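Local coordinates for protein putative oxidoreductase (Pseudomonas putida, PDB 3L6D) that probably binds NADP and acts as an oxidoreductase of the 6-phosphogluconate dehydrogenase and reductive aminase-like type, although its substrate is not established, at residues Glu107-Gln112 / Leu167-Ala172; Glu192-Gly197 / Leu202-Thr207; Val27-Gly32 / Ala51-Cys56. All blocks are in the same frame, centred on the assembly; numbering follows the deposited sequence.

Contact 1 (Glu107-Gln112 / Leu167-Ala172)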
# COMPACT_ATOMS: atom_id res chain seq x y z
N GLU B 107 15.30 -27.31 3.03
CA GLU B 107 15.13 -27.98 4.32
C GLU B 107 13.72 -28.56 4.48
O GLU B 107 13.54 -29.64 5.06
CB GLU B 107 15.50 -27.03 5.47
CG GLU B 107 16.97 -26.56 5.35
CD GLU B 107 17.38 -25.49 6.37
OE1 GLU B 107 18.54 -25.55 6.83
OE2 GLU B 107 16.57 -24.59 6.69
N GLY B 108 12.74 -27.88 3.90
CA GLY B 108 11.35 -28.30 3.99
C GLY B 108 11.12 -29.63 3.32
O GLY B 108 10.37 -30.46 3.84
N LEU B 109 11.77 -29.86 2.17
CA LEU B 109 11.58 -31.14 1.45
C LEU B 109 12.17 -32.31 2.23
O LEU B 109 11.61 -33.42 2.21
CB LEU B 109 12.10 -31.09 -0.00
CG LEU B 109 11.24 -30.27 -0.97
CD1 LEU B 109 11.95 -30.08 -2.31
CD2 LEU B 109 9.80 -30.85 -1.18
N ALA B 110 13.28 -32.06 2.92
CA ALA B 110 13.87 -33.07 3.79
C ALA B 110 12.93 -33.38 4.98
O ALA B 110 12.81 -34.54 5.39
CB ALA B 110 15.25 -32.65 4.27
N LEU B 111 12.27 -32.35 5.52
CA LEU B 111 11.33 -32.55 6.67
C LEU B 111 10.06 -33.28 6.28
O LEU B 111 9.60 -34.18 7.00
CB LEU B 111 10.92 -31.24 7.29
CG LEU B 111 12.05 -30.64 8.09
CD1 LEU B 111 11.78 -29.13 8.28
CD2 LEU B 111 12.16 -31.40 9.39
N GLN B 112 9.51 -32.85 5.15
CA GLN B 112 8.43 -33.57 4.52
C GLN B 112 8.82 -35.04 4.36
O GLN B 112 8.12 -35.92 4.83
CB GLN B 112 8.11 -32.94 3.15
CG GLN B 112 6.79 -33.44 2.58
CD GLN B 112 6.45 -32.77 1.27
OE1 GLN B 112 7.08 -33.04 0.26
NE2 GLN B 112 5.46 -31.92 1.28
N LEU B 167 -1.13 -23.91 -1.94
CA LEU B 167 -0.47 -23.95 -3.21
C LEU B 167 0.56 -25.09 -3.18
O LEU B 167 1.09 -25.41 -2.10
CB LEU B 167 0.26 -22.60 -3.45
CG LEU B 167 -0.66 -21.39 -3.61
CD1 LEU B 167 0.18 -20.13 -3.53
CD2 LEU B 167 -1.37 -21.52 -4.95
N PRO B 168 0.86 -25.68 -4.36
CA PRO B 168 1.90 -26.71 -4.40
C PRO B 168 3.26 -26.12 -4.06
O PRO B 168 3.48 -24.91 -4.27
CB PRO B 168 1.87 -27.19 -5.88
CG PRO B 168 1.29 -26.06 -6.65
CD PRO B 168 0.27 -25.42 -5.69
N TRP B 169 4.16 -26.98 -3.57
CA TRP B 169 5.44 -26.58 -3.00
C TRP B 169 6.15 -25.36 -3.65
O TRP B 169 6.42 -24.35 -3.02
CB TRP B 169 6.40 -27.79 -2.95
CG TRP B 169 7.50 -27.51 -2.00
CD1 TRP B 169 8.70 -26.90 -2.29
CD2 TRP B 169 7.48 -27.69 -0.56
NE1 TRP B 169 9.44 -26.75 -1.13
CE2 TRP B 169 8.71 -27.21 -0.06
CE3 TRP B 169 6.58 -28.27 0.33
CZ2 TRP B 169 9.04 -27.28 1.32
CZ3 TRP B 169 6.92 -28.34 1.70
CH2 TRP B 169 8.13 -27.83 2.18
N ASP B 170 6.45 -25.46 -4.92
CA ASP B 170 7.29 -24.44 -5.48
C ASP B 170 6.55 -23.12 -5.69
O ASP B 170 7.14 -22.02 -5.53
CB ASP B 170 7.97 -24.98 -6.72
CG ASP B 170 8.91 -26.14 -6.35
OD1 ASP B 170 9.86 -25.90 -5.56
OD2 ASP B 170 8.63 -27.28 -6.78
N GLU B 171 5.24 -23.24 -5.98
CA GLU B 171 4.42 -22.03 -6.08
C GLU B 171 4.25 -21.37 -4.70
O GLU B 171 4.30 -20.15 -4.59
CB GLU B 171 3.07 -22.38 -6.70
CG GLU B 171 3.22 -22.81 -8.16
CD GLU B 171 1.89 -23.02 -8.83
OE1 GLU B 171 0.87 -22.84 -8.18
OE2 GLU B 171 1.87 -23.41 -10.03
N ALA B 172 4.06 -22.17 -3.67
CA ALA B 172 3.88 -21.59 -2.32
C ALA B 172 5.07 -20.76 -1.85
O ALA B 172 4.90 -19.63 -1.34
CB ALA B 172 3.54 -22.67 -1.28

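Contact 2 (Glu192-Gly197 / Leu202-Thr207)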
# COMPACT_ATOMS: atom_id res chain seq x y z
N GLU B 192 9.72 5.96 4.55
CA GLU B 192 10.58 6.88 3.80
C GLU B 192 9.90 8.25 3.52
O GLU B 192 10.52 9.30 3.67
CB GLU B 192 11.12 6.22 2.50
CG GLU B 192 12.02 7.13 1.63
CD GLU B 192 12.55 6.48 0.35
OE1 GLU B 192 13.60 5.79 0.41
OE2 GLU B 192 11.97 6.70 -0.73
N ALA B 193 8.62 8.22 3.13
CA ALA B 193 7.89 9.45 2.77
C ALA B 193 7.61 10.27 4.01
O ALA B 193 7.82 11.48 4.01
CB ALA B 193 6.59 9.12 2.01
N VAL B 194 7.19 9.60 5.08
CA VAL B 194 7.02 10.26 6.38
C VAL B 194 8.34 10.91 6.90
O VAL B 194 8.36 12.07 7.34
CB VAL B 194 6.42 9.28 7.43
CG1 VAL B 194 6.48 9.89 8.84
CG2 VAL B 194 4.97 8.98 7.09
N GLY B 195 9.43 10.15 6.82
CA GLY B 195 10.74 10.66 7.21
C GLY B 195 11.12 11.85 6.35
O GLY B 195 11.70 12.82 6.85
N ALA B 196 10.82 11.78 5.06
CA ALA B 196 11.09 12.87 4.13
C ALA B 196 10.27 14.12 4.49
O ALA B 196 10.78 15.25 4.40
CB ALA B 196 10.81 12.46 2.67
N GLY B 197 9.04 13.90 4.96
CA GLY B 197 8.19 15.00 5.46
C GLY B 197 8.88 15.79 6.56
O GLY B 197 8.82 17.03 6.59
N LEU B 202 7.58 19.05 8.35
CA LEU B 202 6.30 18.41 8.66
C LEU B 202 6.53 17.35 9.74
O LEU B 202 7.12 16.31 9.47
CB LEU B 202 5.68 17.77 7.40
CG LEU B 202 5.61 18.62 6.12
CD1 LEU B 202 4.97 17.86 5.01
CD2 LEU B 202 4.88 19.99 6.33
N PRO B 203 6.02 17.59 10.96
CA PRO B 203 6.39 16.65 12.02
C PRO B 203 5.76 15.28 11.82
O PRO B 203 4.55 15.16 11.54
CB PRO B 203 5.89 17.33 13.31
CG PRO B 203 4.87 18.32 12.88
CD PRO B 203 5.00 18.56 11.38
N VAL B 204 6.59 14.26 12.01
CA VAL B 204 6.17 12.88 11.80
C VAL B 204 4.84 12.60 12.50
O VAL B 204 3.96 12.04 11.91
CB VAL B 204 7.32 11.91 12.24
CG1 VAL B 204 6.86 10.48 12.27
CG2 VAL B 204 8.52 12.07 11.31
N SER B 205 4.69 13.09 13.73
CA SER B 205 3.50 12.84 14.56
C SER B 205 2.17 13.44 14.11
O SER B 205 1.11 12.98 14.55
CB SER B 205 3.74 13.25 16.02
OG SER B 205 4.19 14.58 16.12
N LYS B 206 2.17 14.48 13.27
CA LYS B 206 0.87 14.89 12.70
C LYS B 206 0.70 14.48 11.24
O LYS B 206 -0.43 14.24 10.74
CB LYS B 206 0.57 16.37 12.95
CG LYS B 206 -0.88 16.76 12.57
CD LYS B 206 -1.56 17.59 13.66
CE LYS B 206 -1.15 19.06 13.65
NZ LYS B 206 0.13 19.25 14.39
N THR B 207 1.84 14.28 10.59
CA THR B 207 1.85 14.07 9.16
C THR B 207 1.55 12.62 8.79
O THR B 207 0.92 12.35 7.76
CB THR B 207 3.16 14.57 8.58
OG1 THR B 207 3.37 15.92 9.07
CG2 THR B 207 3.09 14.60 7.08
O HOH W 1 6.06 13.72 8.49

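Contact 3 (Val27-Gly32 / Ala51-Cys56)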
# COMPACT_ATOMS: atom_id res chain seq x y z
N VAL B 27 -5.33 -18.58 21.08
CA VAL B 27 -6.43 -18.35 20.14
C VAL B 27 -7.27 -19.63 19.99
O VAL B 27 -8.53 -19.61 20.13
CB VAL B 27 -5.89 -17.79 18.76
CG1 VAL B 27 -6.80 -18.11 17.59
CG2 VAL B 27 -5.69 -16.29 18.87
N LEU B 28 -6.58 -20.74 19.77
CA LEU B 28 -7.26 -22.02 19.64
C LEU B 28 -8.03 -22.40 20.91
O LEU B 28 -9.18 -22.84 20.81
CB LEU B 28 -6.27 -23.12 19.22
CG LEU B 28 -5.62 -22.89 17.86
CD1 LEU B 28 -4.40 -23.85 17.73
CD2 LEU B 28 -6.67 -23.14 16.74
N LEU B 29 -7.43 -22.20 22.11
CA LEU B 29 -8.19 -22.42 23.36
C LEU B 29 -9.41 -21.52 23.47
O LEU B 29 -10.50 -21.97 23.86
CB LEU B 29 -7.34 -22.19 24.61
CG LEU B 29 -6.27 -23.19 24.97
CD1 LEU B 29 -5.33 -22.48 25.94
CD2 LEU B 29 -6.91 -24.48 25.63
N LYS B 30 -9.24 -20.25 23.09
CA LYS B 30 -10.34 -19.28 23.13
C LYS B 30 -11.50 -19.69 22.20
O LYS B 30 -12.66 -19.46 22.52
CB LYS B 30 -9.81 -17.87 22.79
CG LYS B 30 -10.85 -16.76 22.79
CD LYS B 30 -11.00 -16.13 24.18
CE LYS B 30 -12.30 -15.28 24.30
NZ LYS B 30 -12.41 -14.29 23.17
N GLN B 31 -11.18 -20.33 21.08
CA GLN B 31 -12.15 -20.78 20.12
C GLN B 31 -12.84 -22.08 20.53
O GLN B 31 -13.72 -22.56 19.82
CB GLN B 31 -11.49 -20.96 18.73
CG GLN B 31 -11.04 -19.61 18.11
CD GLN B 31 -10.04 -19.79 16.97
OE1 GLN B 31 -9.63 -20.91 16.65
NE2 GLN B 31 -9.63 -18.68 16.36
N GLY B 32 -12.44 -22.65 21.66
CA GLY B 32 -13.04 -23.90 22.11
C GLY B 32 -12.34 -25.22 21.78
O GLY B 32 -12.88 -26.28 22.08
N ALA B 51 -4.89 -21.27 31.26
CA ALA B 51 -5.93 -20.97 30.24
C ALA B 51 -6.67 -22.22 29.72
O ALA B 51 -7.51 -22.09 28.83
CB ALA B 51 -5.33 -20.19 29.06
N GLY B 52 -6.37 -23.40 30.27
CA GLY B 52 -7.00 -24.67 29.86
C GLY B 52 -6.21 -25.66 28.99
O GLY B 52 -6.71 -26.75 28.69
N ALA B 53 -4.98 -25.33 28.58
CA ALA B 53 -4.14 -26.32 27.86
C ALA B 53 -3.68 -27.49 28.74
O ALA B 53 -3.42 -27.32 29.94
CB ALA B 53 -2.90 -25.65 27.21
N HIS B 54 -3.52 -28.66 28.12
CA HIS B 54 -3.03 -29.86 28.81
C HIS B 54 -1.52 -29.91 28.56
O HIS B 54 -1.10 -29.93 27.41
CB HIS B 54 -3.64 -31.12 28.22
CG HIS B 54 -3.03 -32.39 28.73
ND1 HIS B 54 -3.40 -32.96 29.93
CD2 HIS B 54 -2.07 -33.19 28.21
CE1 HIS B 54 -2.70 -34.06 30.13
NE2 HIS B 54 -1.88 -34.22 29.10
N LEU B 55 -0.72 -29.91 29.62
CA LEU B 55 0.73 -30.03 29.47
C LEU B 55 1.11 -31.51 29.32
O LEU B 55 0.74 -32.36 30.17
CB LEU B 55 1.42 -29.44 30.73
CG LEU B 55 2.94 -29.52 30.77
CD1 LEU B 55 3.55 -28.77 29.58
CD2 LEU B 55 3.43 -28.98 32.16
N CYS B 56 1.84 -31.82 28.26
CA CYS B 56 2.27 -33.20 27.99
C CYS B 56 3.69 -33.37 28.50
O CYS B 56 4.47 -32.42 28.56
CB CYS B 56 2.27 -33.51 26.48
SG CYS B 56 0.66 -33.40 25.65

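Contact 1 (Glu107-Gln112 / Leu167-Ala172)
Trp169 reaches from the first turn of helix 169-199 onto Gly108, Leu109 and Gln112 of helix 105-117, joining the Rossmann-type nucleotide-binding domain to the long helix that leads out of it. Its CB points at the partner helix, and with CG anti to the backbone N (chi1 -162°) the indole is carried out to lie against the turn Gly108-Gln112. From CG onward the five-membered ring meets Leu109: CD2 of Leu109 sits over one face, 3.9 Å from the centroid of this Trp169 ring and only 8° off its normal, a CH-pi contact. Leu109 CG adds to the same cover, 4.0 Å from Trp169 NE1. Farther out, CZ2 and CH2 of the six-membered ring rest against the backbone of Gly108, where Trp169 CH2 comes to 3.7 Å from Gly108 C. Gly108 has no side chain, and the indole lies directly on its backbone. Tyr122 and Lys124 of strand 121-128 and Thr144 of strand 140-145 also touch the Trp169 side chain, so helix and sheet share it. At the remaining benzo atoms, CE3 and CZ3, the amide of Gln112 arrives with its plane turned 65° from the indole; Gln112 NE2 approaches obliquely, 3.9 Å from Trp169 CZ3.

Contact 2 (Glu192-Gly197 / Leu202-Thr207)
Gly197 and Leu202 close the tight connection between helix 169-199 and helix 204-232, two consecutive helices of the helical C-terminal domain. Direct polar contact is a single backbone bond: Leu202 N donates to Gly197 O at 3.0 Å, with an N-H...O angle of 152° and the donor standing 40° out of the carbonyl plane. Leu202 CB lies close to this same carbonyl, 3.3 Å from Gly197 O. A water adds a second polar link, donating to Val194 O at 3.1 Å and to Leu202 O at 3.0 Å, and so ties two backbone acceptors that could not bond to each other. Within 202-207, Pro203 at the N-cap position offers its carbonyl to several donors; Thr207 OG1 reaches Pro203 O at 2.8 Å, alongside the amides of Lys206 and Thr207, and so draws the first turn of the helix together.

Apolar contact centres on two valines whose side chains cross at about a right angle. CG1 of Val194, placed anti to its backbone N (chi1 170°), meets CG1 of Val204 at 3.5 Å, while Val204 CG2 lies beside the same methyl. Leu211, farther along helix 204-232, touches Ala193 and Val194, and the second subunit lies against the connection, with its Leu230 on Val204 and Ser205.

Contact 3 (Val27-Gly32 / Ala51-Cys56)
This is a van der Waals contact of a leucine with alanine methyls and backbone at the edge of the Rossmann-type domain, where Leu29 in the last turn of helix 19-30 meets Ala51-Ala53, the loop that carries the chain from helix 42-50 into edge strand 54-55. Leu29 alone supplies the helix side. With CG anti to the carbonyl carbon (chi1 -72°), its branch is aimed at the loop, and the two methyls divide between Ala51 and the peptide after Gly52. CD1 lies against Ala51: it is 3.9 Å from Ala51 CB, rests 3.6 Å from Ala51 O, and also faces the methyl of Ala53, with Leu29 CD1 to Ala53 CB at 4.2 Å. CD2 sits on the peptide link beyond, where Leu29 CD2 is 3.6 Å from both Gly52 C and Ala53 N. Both helices end in Schellman motifs, at Gly32 and Gly52, and the chain turns at Gly52, beside Leu29. Val35 of strand 35-38 also touches Leu29, while Ile37 and Leu48 touch Ala53. Methyls meet methyls and a peptide here, implying a partly buried contact held by close van der Waals fit, with no directional bond between 27-32 and 51-56.

Along the chain, contact 3 closes first, then contact 1, then contact 2. Contacts 1 and 3 both involve the nucleotide-binding part of the protein, with centres 29 Å apart: contact 3 lies by its edge strand 54-55, contact 1 at the start of the helix that leaves it. Helix 169-199 connects contact 1, at its first turn, with contact 2, near its end, whose centres are 41 Å apart on opposite sides of the chain's centre. Contacts 2 and 3 are separated further, 43 Å between centres. Strand 12-15, followed by a glycine-rich GxGxxG pattern consistent with dinucleotide binding, leads into helix 19-30, the helix that contributes Leu29 to contact 3.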